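Local coordinates for protein MerB2 (Bacillus megaterium, PDB 5C17) that probably cleaves carbon-mercury bonds as an alkylmercury lyase, and in this structure holds a mercury(II) ion together with a dithiol ligand, at residues 59-62 with 63-66; 202-205 with 206-209. All coordinates share one frame; numbering follows the deposited sequence.

Each contact is a local pairing of side chains along a single helix, contact 1 at the C-terminal end of helix 52-64 and contact 2 on the C-terminal helix 194-207. Their centres lie 19 Å apart and their nearest atoms about 7 Å, so they do not touch. Helix 22-34 links them, since Leu26 is packed against both Leu62 of contact 1 and Phe207 of contact 2. Each also comes near the site where Cys102 and Cys165 bind mercury: the side chain of Gln66 is about 8 Å from the bound dithiol and that of Leu204 about 7 Å. From the mercury ion itself these side chains stand about 10 Å and 9 Å away.

Contact 1: 59-62 with 63-66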
ATOM      1  N   VAL A  59      15.384  -5.378   8.881  1.00 10.17           N
ATOM      2  CA  VAL A  59      15.232  -5.142   7.441  1.00 10.89           C
ATOM      3  C   VAL A  59      15.072  -6.469   6.674  1.00  9.83           C
ATOM      4  O   VAL A  59      14.220  -6.577   5.775  1.00 10.24           O
ATOM      5  CB  VAL A  59      16.389  -4.305   6.890  1.00 11.90           C
ATOM      6  CG1 VAL A  59      16.419  -4.303   5.365  1.00 13.70           C
ATOM      7  CG2 VAL A  59      16.296  -2.864   7.432  1.00 12.55           C
ATOM      8  N   LYS A  60      15.843  -7.496   7.042  1.00 10.56           N
ATOM      9  CA  LYS A  60      15.712  -8.810   6.408  1.00 11.38           C
ATOM     10  C   LYS A  60      14.286  -9.348   6.543  1.00 10.54           C
ATOM     11  O   LYS A  60      13.707  -9.827   5.571  1.00 11.44           O
ATOM     12  CB  LYS A  60      16.712  -9.805   7.005  1.00 14.59           C
ATOM     13  CG  LYS A  60      16.643 -11.201   6.411  1.00 18.58           C
ATOM     14  CD  LYS A  60      17.713 -12.132   6.968  1.00 22.03           C
ATOM     15  CE  LYS A  60      17.667 -13.485   6.275  1.00 25.99           C
ATOM     16  NZ  LYS A  60      18.839 -14.329   6.634  1.00 28.47           N
ATOM     17  N   ILE A  61      13.721  -9.258   7.743  1.00  9.92           N
ATOM     18  CA  ILE A  61      12.360  -9.750   7.984  1.00 10.26           C
ATOM     19  C   ILE A  61      11.348  -8.950   7.180  1.00  9.44           C
ATOM     20  O   ILE A  61      10.442  -9.526   6.551  1.00  9.54           O
ATOM     21  CB  ILE A  61      12.018  -9.717   9.488  1.00 11.35           C
ATOM     22  CG1 ILE A  61      12.731 -10.865  10.190  1.00 13.99           C
ATOM     23  CG2 ILE A  61      10.500  -9.845   9.710  1.00 11.91           C
ATOM     24  CD1 ILE A  61      12.809 -10.716  11.692  1.00 16.79           C
ATOM     25  N   LEU A  62      11.468  -7.625   7.202  1.00  9.17           N
ATOM     26  CA  LEU A  62      10.514  -6.780   6.472  1.00  8.79           C
ATOM     27  C   LEU A  62      10.571  -7.061   4.974  1.00  8.74           C
ATOM     28  O   LEU A  62       9.549  -7.066   4.301  1.00  9.48           O
ATOM     29  CB  LEU A  62      10.769  -5.298   6.752  1.00  8.72           C
ATOM     30  CG  LEU A  62      10.589  -4.852   8.195  1.00 10.16           C
ATOM     31  CD1 LEU A  62      11.072  -3.414   8.347  1.00 10.57           C
ATOM     32  CD2 LEU A  62       9.170  -5.021   8.656  1.00 11.24           C
ATOM     33  N   ALA A  63      11.768  -7.320   4.460  1.00  8.91           N
ATOM     34  CA  ALA A  63      11.925  -7.645   3.050  1.00  9.97           C
ATOM     35  C   ALA A  63      11.348  -9.035   2.714  1.00 10.08           C
ATOM     36  O   ALA A  63      10.708  -9.214   1.671  1.00 10.97           O
ATOM     37  CB  ALA A  63      13.374  -7.527   2.625  1.00 11.36           C
ATOM     38  N   GLN A  64      11.561 -10.008   3.597  0.55 10.41           N
ATOM     39  CA  GLN A  64      10.988 -11.342   3.417  0.55 11.50           C
ATOM     40  C   GLN A  64       9.461 -11.263   3.348  0.55 10.36           C
ATOM     41  O   GLN A  64       8.832 -11.932   2.524  0.55 11.73           O
ATOM     42  CB  GLN A  64      11.414 -12.292   4.551  0.55 13.93           C
ATOM     43  CG  GLN A  64      12.878 -12.731   4.497  0.55 16.42           C
ATOM     44  CD  GLN A  64      13.336 -13.540   5.718  0.55 18.43           C
ATOM     45  OE1 GLN A  64      12.891 -13.310   6.855  0.55 19.15           O
ATOM     46  NE2 GLN A  64      14.241 -14.489   5.481  0.55 20.25           N
ATOM     47  N   ARG A  65       8.875 -10.414   4.194  1.00  9.79           N
ATOM     48  CA  ARG A  65       7.424 -10.222   4.238  1.00  9.84           C
ATOM     49  C   ARG A  65       6.940  -9.297   3.117  1.00  9.60           C
ATOM     50  O   ARG A  65       5.751  -9.063   2.968  1.00 10.59           O
ATOM     51  CB  ARG A  65       7.016  -9.633   5.592  1.00 10.87           C
ATOM     52  CG  ARG A  65       7.153 -10.601   6.743  1.00 10.75           C
ATOM     53  CD  ARG A  65       6.754  -9.960   8.063  1.00 12.21           C
ATOM     54  NE  ARG A  65       6.623 -10.924   9.148  1.00 14.85           N
ATOM     55  CZ  ARG A  65       5.527 -11.627   9.382  1.00 16.97           C
ATOM     56  NH1 ARG A  65       4.465 -11.470   8.609  1.00 18.40           N
ATOM     57  NH2 ARG A  65       5.495 -12.486  10.393  1.00 18.91           N
ATOM     58  N   GLN A  66       7.873  -8.805   2.317  1.00  9.37           N
ATOM     59  CA  GLN A  66       7.591  -7.862   1.234  1.00  9.83           C
ATOM     60  C   GLN A  66       6.766  -6.671   1.726  1.00  8.59           C
ATOM     61  O   GLN A  66       5.935  -6.126   1.007  1.00  9.68           O
ATOM     62  CB  GLN A  66       6.932  -8.568   0.053  1.00 11.34           C
ATOM     63  CG  GLN A  66       7.779  -9.690  -0.491  1.00 12.36           C
ATOM     64  CD  GLN A  66       7.175 -10.362  -1.711  1.00 15.73           C
ATOM     65  OE1 GLN A  66       5.984 -10.271  -1.965  1.00 17.26           O
ATOM     66  NE2 GLN A  66       8.011 -11.044  -2.471  1.00 19.23           N
TER
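Ile61 and Arg65, one helical turn apart, run side by side and point the same way. The CG2 methyl of Ile61 meets the edge of the Arg65 guanidinium near its plane, with CG2 4.1 Å from Arg65 NE. With Arg65 CG beside its own backbone N (chi1 -70°), CG passes Ile61 O at 3.5 Å, and the extended run from there to NE brings CD and NE alongside the Ile61 methyl. Farther out, NH2 forms a salt bridge with Glu157, while NH1 donates to the carbonyl of Ser156. An alanine here removes the guanidinium and its aliphatic stem, which would probably leave Glu157 without its cationic mate and open a gap beside Ile61 CG2.

On the exposed side, Lys60 and Gln64 cross at an angle. Lys60, with CG turned away from its backbone N (chi1 180°) and the chain straight beyond, brings CE to 3.7 Å from Gln64 NE2, a loose and tentative contact that rests on one of two modelled glutamine conformers. The backbone keeps its i to i+4 bonds, Ala63 N to Val59 O, Gln64 N to Lys60 O and Arg65 N to Ile61 O (3.0 Å for the last).

At Gln66 the backbone turns to a positive phi of 51°, with two bonds back into the last turn, among them Gln66 N to Ala63 O at 2.9 Å. The backbones of Arg65 and Gln66 are also hydrogen-bonded to Trp160, which lines the dithiol pocket, and to Ala161, respectively. The arrangement is that of a Schellman motif closing the C-terminal end of a helix.

Contact 2: 202-205 with 206-209; sequences NELK and KFLS
Leu204 meets two apolar side chains of the following turn, Phe207 three residues on and Leu208 four residues on. Its CD1 methyl approaches the Phe207 ring obliquely, coming within 4.3 Å of Phe207 CD2. Its branch point faces Leu208 instead, with Leu204 CG 4.3 Å from Leu208 CD1. Phe207 CG is swung opposite the backbone N (chi1 174°), which carries the ring outward from the helix to Leu26 and to Tyr11, whose ring plane is inclined to it by about 35°. Leu208 CG stays beside its backbone N, and its CD1 comes 3.8 Å from the Leu204 carbonyl O.

These i to i+3 and i to i+4 contacts form part of the buried face of the C-terminal helix 194-207, which packs against helices 5-17, 22-34 and 103-113; Leu204 touches Glu108 and Ala112 of the last. The spacing is kept by regular helical bonds, from Lys206 N to Asn202 O, Phe207 N to Glu203 O and Leu208 N to Leu204 O (3.1 Å for the last).

At the chain terminus, Ser209 folds back on the carbonyl of Lys206. Its hydroxyl OG donates to a lone pair of Lys206 O, in the carbonyl plane, at 2.7 Å, and Ser209 N reaches the same oxygen at 3.0 Å, two bonds thus gripping one acceptor.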
ATOM      1  N   ASN A 202      -6.732   5.055   8.332  1.00 12.37           N
ATOM      2  CA  ASN A 202      -6.792   5.197   9.785  1.00 12.15           C
ATOM      3  C   ASN A 202      -5.982   4.106  10.478  1.00 10.79           C
ATOM      4  O   ASN A 202      -5.193   4.377  11.390  1.00 10.94           O
ATOM      5  CB  ASN A 202      -8.240   5.095  10.287  1.00 13.69           C
ATOM      6  CG  ASN A 202      -9.087   6.307   9.939  1.00 16.36           C
ATOM      7  OD1 ASN A 202      -8.582   7.330   9.506  1.00 17.04           O
ATOM      8  ND2 ASN A 202     -10.399   6.192  10.150  1.00 18.57           N
ATOM      9  N   GLU A 203      -6.167   2.878  10.022  1.00 11.01           N
ATOM     10  CA  GLU A 203      -5.540   1.732  10.644  0.61 11.47           C
ATOM     11  C   GLU A 203      -4.043   1.681  10.294  1.00 10.68           C
ATOM     12  O   GLU A 203      -3.227   1.272  11.109  1.00 11.09           O
ATOM     13  CB  GLU A 203      -6.273   0.452  10.238  0.61 12.94           C
ATOM     14  CG  GLU A 203      -7.570   0.205  11.036  0.61 13.96           C
ATOM     15  CD  GLU A 203      -8.771   1.036  10.575  0.61 17.06           C
ATOM     16  OE1 GLU A 203      -9.764   1.078  11.331  0.61 19.74           O
ATOM     17  OE2 GLU A 203      -8.752   1.616   9.466  0.61 16.73           O
ATOM     18  N   LEU A 204      -3.685   2.107   9.088  1.00 10.92           N
ATOM     19  CA  LEU A 204      -2.274   2.193   8.744  1.00 11.03           C
ATOM     20  C   LEU A 204      -1.575   3.222   9.643  1.00 11.28           C
ATOM     21  O   LEU A 204      -0.466   2.993  10.114  1.00 11.47           O
ATOM     22  CB  LEU A 204      -2.099   2.572   7.282  1.00 11.55           C
ATOM     23  CG  LEU A 204      -0.655   2.682   6.786  1.00 12.82           C
ATOM     24  CD1 LEU A 204       0.105   1.397   7.032  1.00 13.67           C
ATOM     25  CD2 LEU A 204      -0.650   3.022   5.313  1.00 14.18           C
ATOM     26  N   LYS A 205      -2.218   4.359   9.879  1.00 11.24           N
ATOM     27  CA  LYS A 205      -1.660   5.364  10.780  1.00 12.51           C
ATOM     28  C   LYS A 205      -1.452   4.825  12.189  1.00 11.49           C
ATOM     29  O   LYS A 205      -0.423   5.082  12.814  1.00 12.80           O
ATOM     30  CB  LYS A 205      -2.567   6.572  10.872  1.00 15.20           C
ATOM     31  CG  LYS A 205      -2.423   7.568   9.792  1.00 20.34           C
ATOM     32  CD  LYS A 205      -3.681   8.427   9.762  1.00 25.64           C
ATOM     33  CE  LYS A 205      -3.452   9.861   9.359  1.00 28.78           C
ATOM     34  NZ  LYS A 205      -4.773  10.548   9.118  1.00 31.54           N
ATOM     35  N   LYS A 206      -2.436   4.084  12.685  1.00 10.99           N
ATOM     36  CA  LYS A 206      -2.326   3.470  14.001  1.00 11.37           C
ATOM     37  C   LYS A 206      -1.160   2.478  14.027  1.00 10.77           C
ATOM     38  O   LYS A 206      -0.406   2.446  14.983  1.00 10.97           O
ATOM     39  CB  LYS A 206      -3.637   2.780  14.373  1.00 13.22           C
ATOM     40  CG  LYS A 206      -3.602   2.048  15.696  1.00 17.44           C
ATOM     41  CD  LYS A 206      -3.606   2.994  16.860  1.00 22.31           C
ATOM     42  CE  LYS A 206      -3.809   2.237  18.174  1.00 26.36           C
ATOM     43  NZ  LYS A 206      -5.239   1.827  18.351  1.00 28.71           N
ATOM     44  N   PHE A 207      -1.021   1.675  12.979  1.00  9.99           N
ATOM     45  CA  PHE A 207       0.065   0.702  12.883  1.00 10.19           C
ATOM     46  C   PHE A 207       1.441   1.364  12.976  1.00 10.96           C
ATOM     47  O   PHE A 207       2.354   0.830  13.604  1.00 12.10           O
ATOM     48  CB  PHE A 207      -0.070  -0.056  11.562  1.00 10.66           C
ATOM     49  CG  PHE A 207       1.053  -0.996  11.266  1.00 11.30           C
ATOM     50  CD1 PHE A 207       1.224  -2.172  11.985  1.00 12.42           C
ATOM     51  CD2 PHE A 207       1.940  -0.710  10.246  1.00 12.37           C
ATOM     52  CE1 PHE A 207       2.283  -3.039  11.687  1.00 14.16           C
ATOM     53  CE2 PHE A 207       2.984  -1.556   9.940  1.00 13.04           C
ATOM     54  CZ  PHE A 207       3.160  -2.730  10.653  1.00 13.53           C
ATOM     55  N   LEU A 208       1.581   2.531  12.345  1.00 10.86           N
ATOM     56  CA  LEU A 208       2.843   3.268  12.359  1.00 12.78           C
ATOM     57  C   LEU A 208       3.057   4.106  13.623  1.00 12.55           C
ATOM     58  O   LEU A 208       4.111   4.704  13.774  1.00 13.34           O
ATOM     59  CB  LEU A 208       2.923   4.178  11.132  1.00 14.13           C
ATOM     60  CG  LEU A 208       3.245   3.456   9.820  1.00 16.36           C
ATOM     61  CD1 LEU A 208       2.835   4.306   8.638  1.00 18.34           C
ATOM     62  CD2 LEU A 208       4.734   3.135   9.749  1.00 17.24           C
ATOM     63  N   SER A 209       2.080   4.151  14.520  1.00 13.74           N
ATOM     64  CA  SER A 209       2.179   4.980  15.716  1.00 14.95           C
ATOM     65  C   SER A 209       3.066   4.365  16.807  1.00 15.51           C
ATOM     66  O   SER A 209       3.502   5.110  17.709  1.00 16.63           O
ATOM     67  CB  SER A 209       0.796   5.307  16.292  1.00 16.65           C
ATOM     68  OG  SER A 209       0.188   4.183  16.907  1.00 17.08           O
TER